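Side-chain contacts in alginate lyase, family PL7 (Zobellia galactanivorans, PDB 3ZPY), which is the catalytic domain of a family PL7 alginate lyase, which probably cleaves the polysaccharide alginate by eliminative breakage of its glycosidic bonds: residues Asp32-Thr35 with Gly39-Tyr42; Asn43-Ser46 with Tyr50-Thr53. One frame throughout, in Å; residues are numbered along the deposited sequence.

Contact 1: Asp32-Thr35 with Gly39-Tyr42. With NA (sodium ion), chain C.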
ATOM      1  N   ASP A  32       6.432  -6.855 -10.954  1.00 11.76           N
ATOM      2  CA  ASP A  32       5.999  -7.349  -9.658  1.00 10.66           C
ATOM      3  C   ASP A  32       7.211  -7.570  -8.729  1.00  9.41           C
ATOM      4  O   ASP A  32       7.109  -7.356  -7.571  1.00  9.22           O
ATOM      5  CB  ASP A  32       5.201  -8.639  -9.920  1.00 13.42           C
ATOM      6  CG  ASP A  32       4.868  -9.377  -8.665  1.00 14.74           C
ATOM      7  OD1 ASP A  32       3.887  -8.968  -8.028  1.00 15.94           O
ATOM      8  OD2 ASP A  32       5.591 -10.353  -8.335  1.00 15.38           O
ATOM      9  N   ASP A  33       8.327  -8.034  -9.293  1.00  9.77           N
ATOM     10  CA  ASP A  33       9.566  -8.046  -8.553  1.00  8.83           C
ATOM     11  C   ASP A  33      10.582  -7.259  -9.374  1.00  9.01           C
ATOM     12  O   ASP A  33      11.082  -7.741 -10.388  1.00  8.05           O
ATOM     13  CB  ASP A  33      10.027  -9.500  -8.333  1.00  9.56           C
ATOM     14  CG  ASP A  33      11.296  -9.550  -7.477  1.00 11.15           C
ATOM     15  OD1 ASP A  33      12.003  -8.512  -7.420  1.00  9.79           O
ATOM     16  OD2 ASP A  33      11.631 -10.645  -6.949  1.00 16.72           O
ATOM     17  N   ILE A  34      10.869  -6.042  -8.875  1.00  7.54           N
ATOM     18  CA  ILE A  34      11.737  -5.139  -9.609  1.00  8.13           C
ATOM     19  C   ILE A  34      13.145  -5.715  -9.867  1.00  9.26           C
ATOM     20  O   ILE A  34      13.851  -5.297 -10.781  1.00  9.61           O
ATOM     21  CB  ILE A  34      11.802  -3.761  -8.902  1.00  8.42           C
ATOM     22  CG1 ILE A  34      12.386  -2.720  -9.877  1.00  8.33           C
ATOM     23  CG2 ILE A  34      12.634  -3.904  -7.603  1.00  8.40           C
ATOM     24  CD1 ILE A  34      11.510  -2.380 -11.068  1.00 10.95           C
ATOM     25  N   THR A  35      13.547  -6.626  -8.993  1.00  9.96           N
ATOM     26  CA  THR A  35      14.866  -7.197  -9.182  1.00 11.58           C
ATOM     27  C   THR A  35      14.963  -8.078 -10.433  1.00 12.18           C
ATOM     28  O   THR A  35      16.054  -8.471 -10.838  1.00 14.05           O
ATOM     29  CB  THR A  35      15.391  -7.944  -7.939  1.00 11.93           C
ATOM     30  OG1 THR A  35      14.628  -9.119  -7.694  1.00 12.30           O
ATOM     31  CG2 THR A  35      15.450  -7.103  -6.725  1.00 10.87           C
ATOM     32  N   GLY A  39      19.731  -4.952 -14.606  1.00 20.26           N
ATOM     33  CA  GLY A  39      20.561  -3.964 -13.898  1.00 19.44           C
ATOM     34  C   GLY A  39      20.189  -3.661 -12.471  1.00 18.69           C
ATOM     35  O   GLY A  39      20.784  -2.744 -11.843  1.00 18.45           O
ATOM     36  N   ILE A  40      19.162  -4.347 -11.959  1.00 16.58           N
ATOM     37  CA  ILE A  40      18.601  -4.008 -10.649  1.00 13.03           C
ATOM     38  C   ILE A  40      18.959  -5.116  -9.676  1.00 11.99           C
ATOM     39  O   ILE A  40      18.824  -6.277  -9.989  1.00 11.77           O
ATOM     40  CB  ILE A  40      17.046  -3.922 -10.694  1.00 13.52           C
ATOM     41  CG1 ILE A  40      16.535  -2.846 -11.677  1.00 18.18           C
ATOM     42  CG2 ILE A  40      16.518  -3.684  -9.293  1.00 11.76           C
ATOM     43  CD1 ILE A  40      17.346  -1.592 -11.661  1.00 17.34           C
ATOM     44  N   SER A  41      19.525  -4.741  -8.502  1.00  9.14           N
ATOM     45  CA  SER A  41      19.687  -5.702  -7.397  1.00 10.50           C
ATOM     46  C   SER A  41      19.100  -5.082  -6.138  1.00  7.70           C
ATOM     47  O   SER A  41      19.036  -3.867  -5.962  1.00  8.34           O
ATOM     48  CB  SER A  41      21.105  -6.109  -7.190  1.00 14.75           C
ATOM     49  OG  SER A  41      21.869  -4.982  -6.860  1.00 18.47           O
ATOM     50  N   TYR A  42      18.542  -5.951  -5.333  1.00  7.71           N
ATOM     51  CA  TYR A  42      17.678  -5.543  -4.284  1.00  6.93           C
ATOM     52  C   TYR A  42      18.309  -4.470  -3.345  1.00  6.10           C
ATOM     53  O   TYR A  42      17.657  -3.417  -3.090  1.00  7.63           O
ATOM     54  CB  TYR A  42      17.307  -6.787  -3.416  1.00  6.24           C
ATOM     55  CG  TYR A  42      16.190  -6.529  -2.424  1.00  7.34           C
ATOM     56  CD1 TYR A  42      16.405  -5.849  -1.224  1.00  7.21           C
ATOM     57  CD2 TYR A  42      14.913  -6.939  -2.752  1.00  7.91           C
ATOM     58  CE1 TYR A  42      15.352  -5.659  -0.323  1.00  8.26           C
ATOM     59  CE2 TYR A  42      13.832  -6.759  -1.873  1.00  7.21           C
ATOM     60  CZ  TYR A  42      14.039  -6.082  -0.669  1.00  7.16           C
ATOM     61  OH  TYR A  42      12.958  -5.909   0.176  1.00  6.86           O
TER
HETATM   62 NA    NA C 450      18.353  -7.896 -12.227  1.00  8.86          NA
HETATM   63  O   HOH W   1      18.967 -10.778 -12.097  1.00 27.45           O

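Contact 2: Asn43-Ser46 with Tyr50-Thr53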
ATOM      1  N   ASN A  43      19.547  -4.728  -2.826  1.00  8.34           N
ATOM      2  CA  ASN A  43      20.042  -3.846  -1.791  1.00  8.78           C
ATOM      3  C   ASN A  43      20.628  -2.574  -2.354  1.00  8.02           C
ATOM      4  O   ASN A  43      21.020  -1.743  -1.577  1.00 10.96           O
ATOM      5  CB  ASN A  43      21.081  -4.534  -0.881  1.00 12.31           C
ATOM      6  CG  ASN A  43      21.461  -3.661   0.398  1.00 18.55           C
ATOM      7  OD1 ASN A  43      20.572  -3.139   1.149  1.00 21.08           O
ATOM      8  ND2 ASN A  43      22.773  -3.528   0.646  1.00 27.71           N
ATOM      9  N   THR A  44      20.759  -2.420  -3.652  1.00  6.94           N
ATOM     10  CA  THR A  44      21.132  -1.124  -4.258  1.00  6.97           C
ATOM     11  C   THR A  44      20.029  -0.421  -5.035  1.00  9.27           C
ATOM     12  O   THR A  44      20.229   0.713  -5.474  1.00  9.33           O
ATOM     13  CB  THR A  44      22.378  -1.239  -5.119  1.00 10.81           C
ATOM     14  OG1 THR A  44      22.114  -2.129  -6.216  1.00 11.82           O
ATOM     15  CG2 THR A  44      23.535  -1.851  -4.402  1.00 11.63           C
ATOM     16  N   TYR A  45      18.874  -1.055  -5.176  1.00  8.63           N
ATOM     17  CA  TYR A  45      17.835  -0.425  -5.992  1.00  7.88           C
ATOM     18  C   TYR A  45      17.397   0.953  -5.473  1.00  7.94           C
ATOM     19  O   TYR A  45      16.963   1.082  -4.314  1.00  6.80           O
ATOM     20  CB  TYR A  45      16.601  -1.332  -6.092  1.00  8.38           C
ATOM     21  CG  TYR A  45      15.482  -0.713  -6.893  1.00  7.84           C
ATOM     22  CD1 TYR A  45      15.707  -0.164  -8.160  1.00  8.79           C
ATOM     23  CD2 TYR A  45      14.228  -0.559  -6.330  1.00  7.33           C
ATOM     24  CE1 TYR A  45      14.672   0.417  -8.884  1.00  9.53           C
ATOM     25  CE2 TYR A  45      13.193   0.062  -7.026  1.00  6.18           C
ATOM     26  CZ  TYR A  45      13.423   0.592  -8.272  1.00  6.94           C
ATOM     27  OH  TYR A  45      12.374   1.188  -8.980  1.00  8.27           O
ATOM     28  N   SER A  46      17.394   1.945  -6.383  1.00  7.85           N
ATOM     29  CA  SER A  46      16.899   3.278  -6.089  1.00  5.80           C
ATOM     30  C   SER A  46      16.603   3.916  -7.439  1.00  6.87           C
ATOM     31  O   SER A  46      17.446   3.860  -8.337  1.00  7.53           O
ATOM     32  CB  SER A  46      17.956   4.083  -5.292  1.00  6.39           C
ATOM     33  OG  SER A  46      17.459   5.353  -4.930  1.00  8.68           O
ATOM     34  N   TYR A  50      10.572   6.848  -8.507  1.00  5.92           N
ATOM     35  CA  TYR A  50       9.650   5.832  -7.921  1.00  5.68           C
ATOM     36  C   TYR A  50       9.892   5.427  -6.478  1.00  5.22           C
ATOM     37  O   TYR A  50       8.948   5.207  -5.720  1.00  4.90           O
ATOM     38  CB  TYR A  50       9.693   4.520  -8.738  1.00  5.91           C
ATOM     39  CG  TYR A  50       9.313   4.707 -10.196  1.00  5.67           C
ATOM     40  CD1 TYR A  50       8.088   5.335 -10.573  1.00  6.98           C
ATOM     41  CD2 TYR A  50      10.207   4.347 -11.204  1.00  6.56           C
ATOM     42  CE1 TYR A  50       7.822   5.512 -11.910  1.00  8.36           C
ATOM     43  CE2 TYR A  50       9.937   4.517 -12.552  1.00  8.42           C
ATOM     44  CZ  TYR A  50       8.745   5.120 -12.912  1.00  7.12           C
ATOM     45  OH  TYR A  50       8.436   5.274 -14.246  1.00  9.18           O
ATOM     46  N   PHE A  51      11.155   5.200  -6.146  1.00  4.45           N
ATOM     47  CA  PHE A  51      11.506   4.445  -4.949  1.00  4.52           C
ATOM     48  C   PHE A  51      12.880   4.906  -4.538  1.00  4.59           C
ATOM     49  O   PHE A  51      13.885   4.530  -5.188  1.00  5.61           O
ATOM     50  CB  PHE A  51      11.497   2.907  -5.270  1.00  5.37           C
ATOM     51  CG  PHE A  51      11.816   2.044  -4.048  1.00  4.99           C
ATOM     52  CD1 PHE A  51      10.837   1.766  -3.085  1.00  7.16           C
ATOM     53  CD2 PHE A  51      13.078   1.499  -3.898  1.00  5.49           C
ATOM     54  CE1 PHE A  51      11.130   0.955  -2.000  1.00  7.68           C
ATOM     55  CE2 PHE A  51      13.352   0.678  -2.837  1.00  6.46           C
ATOM     56  CZ  PHE A  51      12.404   0.400  -1.899  1.00  7.20           C
ATOM     57  N   TYR A  52      12.941   5.693  -3.427  1.00  4.01           N
ATOM     58  CA  TYR A  52      14.183   6.360  -3.094  1.00  4.73           C
ATOM     59  C   TYR A  52      14.196   6.683  -1.634  1.00  4.80           C
ATOM     60  O   TYR A  52      13.208   6.560  -0.944  1.00  5.35           O
ATOM     61  CB  TYR A  52      14.439   7.589  -4.011  1.00  4.99           C
ATOM     62  CG  TYR A  52      13.403   8.684  -3.911  1.00  4.97           C
ATOM     63  CD1 TYR A  52      13.571   9.677  -2.947  1.00  5.89           C
ATOM     64  CD2 TYR A  52      12.255   8.690  -4.708  1.00  4.57           C
ATOM     65  CE1 TYR A  52      12.637  10.709  -2.813  1.00  5.66           C
ATOM     66  CE2 TYR A  52      11.253   9.686  -4.558  1.00  6.23           C
ATOM     67  CZ  TYR A  52      11.517  10.692  -3.605  1.00  6.29           C
ATOM     68  OH  TYR A  52      10.598  11.672  -3.427  1.00  8.53           O
ATOM     69  N   THR A  53      15.341   7.186  -1.192  1.00  4.92           N
ATOM     70  CA  THR A  53      15.461   7.543   0.256  1.00  4.95           C
ATOM     71  C   THR A  53      16.192   8.860   0.469  1.00  5.07           C
ATOM     72  O   THR A  53      17.046   9.229  -0.378  1.00  7.00           O
ATOM     73  CB  THR A  53      16.123   6.395   1.090  1.00  4.90           C
ATOM     74  OG1 THR A  53      16.064   6.729   2.468  1.00  5.56           O
ATOM     75  CG2 THR A  53      17.555   6.138   0.646  1.00  6.43           C
TER
HETATM   76  O   HOH W   2      17.763   6.988  -2.814  1.00  6.71           O

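Contact 1: Asp32-Thr35 with Gly39-Tyr42
T35 and I40 meet through a shared sodium ion and through their side chains. The backbone O of T35 and the backbone O of I40 each lie 2.8 Å from the sodium. T35 O and I40 O are themselves 3.6 Å apart, so the cation probably offsets the closeness of the two carbonyl oxygens. A37 O is a third ligand, and a water oxygen lies 3.0 Å from the sodium. The I40 side chain can be traced outward from this site. Its CB approaches I34 O, and CG2, set anti to the backbone N of I40, lies 3.5 Å from the same I34 O and 4.2 Å from I34 CG2. CG1 still brushes I34 O, and CD1, at the tip, makes no contact with 32-35. Both segments belong to the irregular connection between strands 29-31 and 51-53 of the alginate lyase domain, on its surface, where the backbone turns into a short 3-10 segment at I34. D33 prepares that turn: its OD1 accepts from T35 N in an Asx turn, and also from T35 OG1 at 2.7 Å. Both donors approach from the same face of the carboxylate, the hydroxyl 36° out of its plane. With OG1 held there, T35 CG2 is turned to the other segment, 3.6 Å from Y42 N and 3.8 Å from Y42 CB. The Y42 hydroxyl is hydrogen-bonded to W15 O.

Contact 2: Asn43-Ser46 with Tyr50-Thr53
Y45 and F51 form the dense part of this contact, both buried. Their ring planes are only 9° from parallel, but the centroids lie 5.3 Å apart, so the rings are slid past one another and barely overlap. The closest approach is on one side of each ring: Y45 CD2 lies 3.4 Å from F51 CD2, and Y45 CE2 is 3.7 Å from F51 CB. A chi1 of 178° swings the Y45 ring opposite its own backbone N and over to the strand, although CB starts off to one side. The backbone O of Y45 adds an in-plane approach to the edge of the F51 ring, 3.9 Å from CE2. Beyond the rings, the Y45 hydroxyl passes 4.3 Å from Y50 CB and is hydrogen-bonded to S19 OG. Y50 and F51 form a classic beta bulge at the start of strand 51-53, an outermost strand in one of the two sheets of the beta-jelly-roll sandwich of PL7 lyases; F51 also packs edge-to-face on F60 of the adjoining strand 58-63. The exposed side is much looser. S46 CA makes a CA-H...O contact with F51 O, bent to 138° at the hydrogen, and S46 OG lies 3.7 Å from F51 O and 3.9 Å from Y52 CB. A water links the two sides here: it is hydrogen-bonded to S46 OG at 2.7 Å and accepts from T53 N, bridging the loop to the backbone of the strand where the two segments make no direct hydrogen bond.

How the contacts relate
After strand 29-31, the chain enters a long connection that ends at strand 51-53, and the two contacts close successive loops within it. Contact 1 closes a three-residue loop; contact 2 begins at the next residue, N43, and closes another of the same length. The loops are therefore consecutive, neither nested nor crossed, with centres 10 Å apart. Y45 joins them sterically: its CD1 lies 3.8 Å from I40 CG2, and its CZ is equally close to I34 CG1. Through I34, contact 1 rests on I17 and I21 of strand 15-21, in one of the two sheets, while contact 2 lies on strand 51-53 of the other sheet and also meets strand 15-21, through F51 on I17 and Y50 on S19.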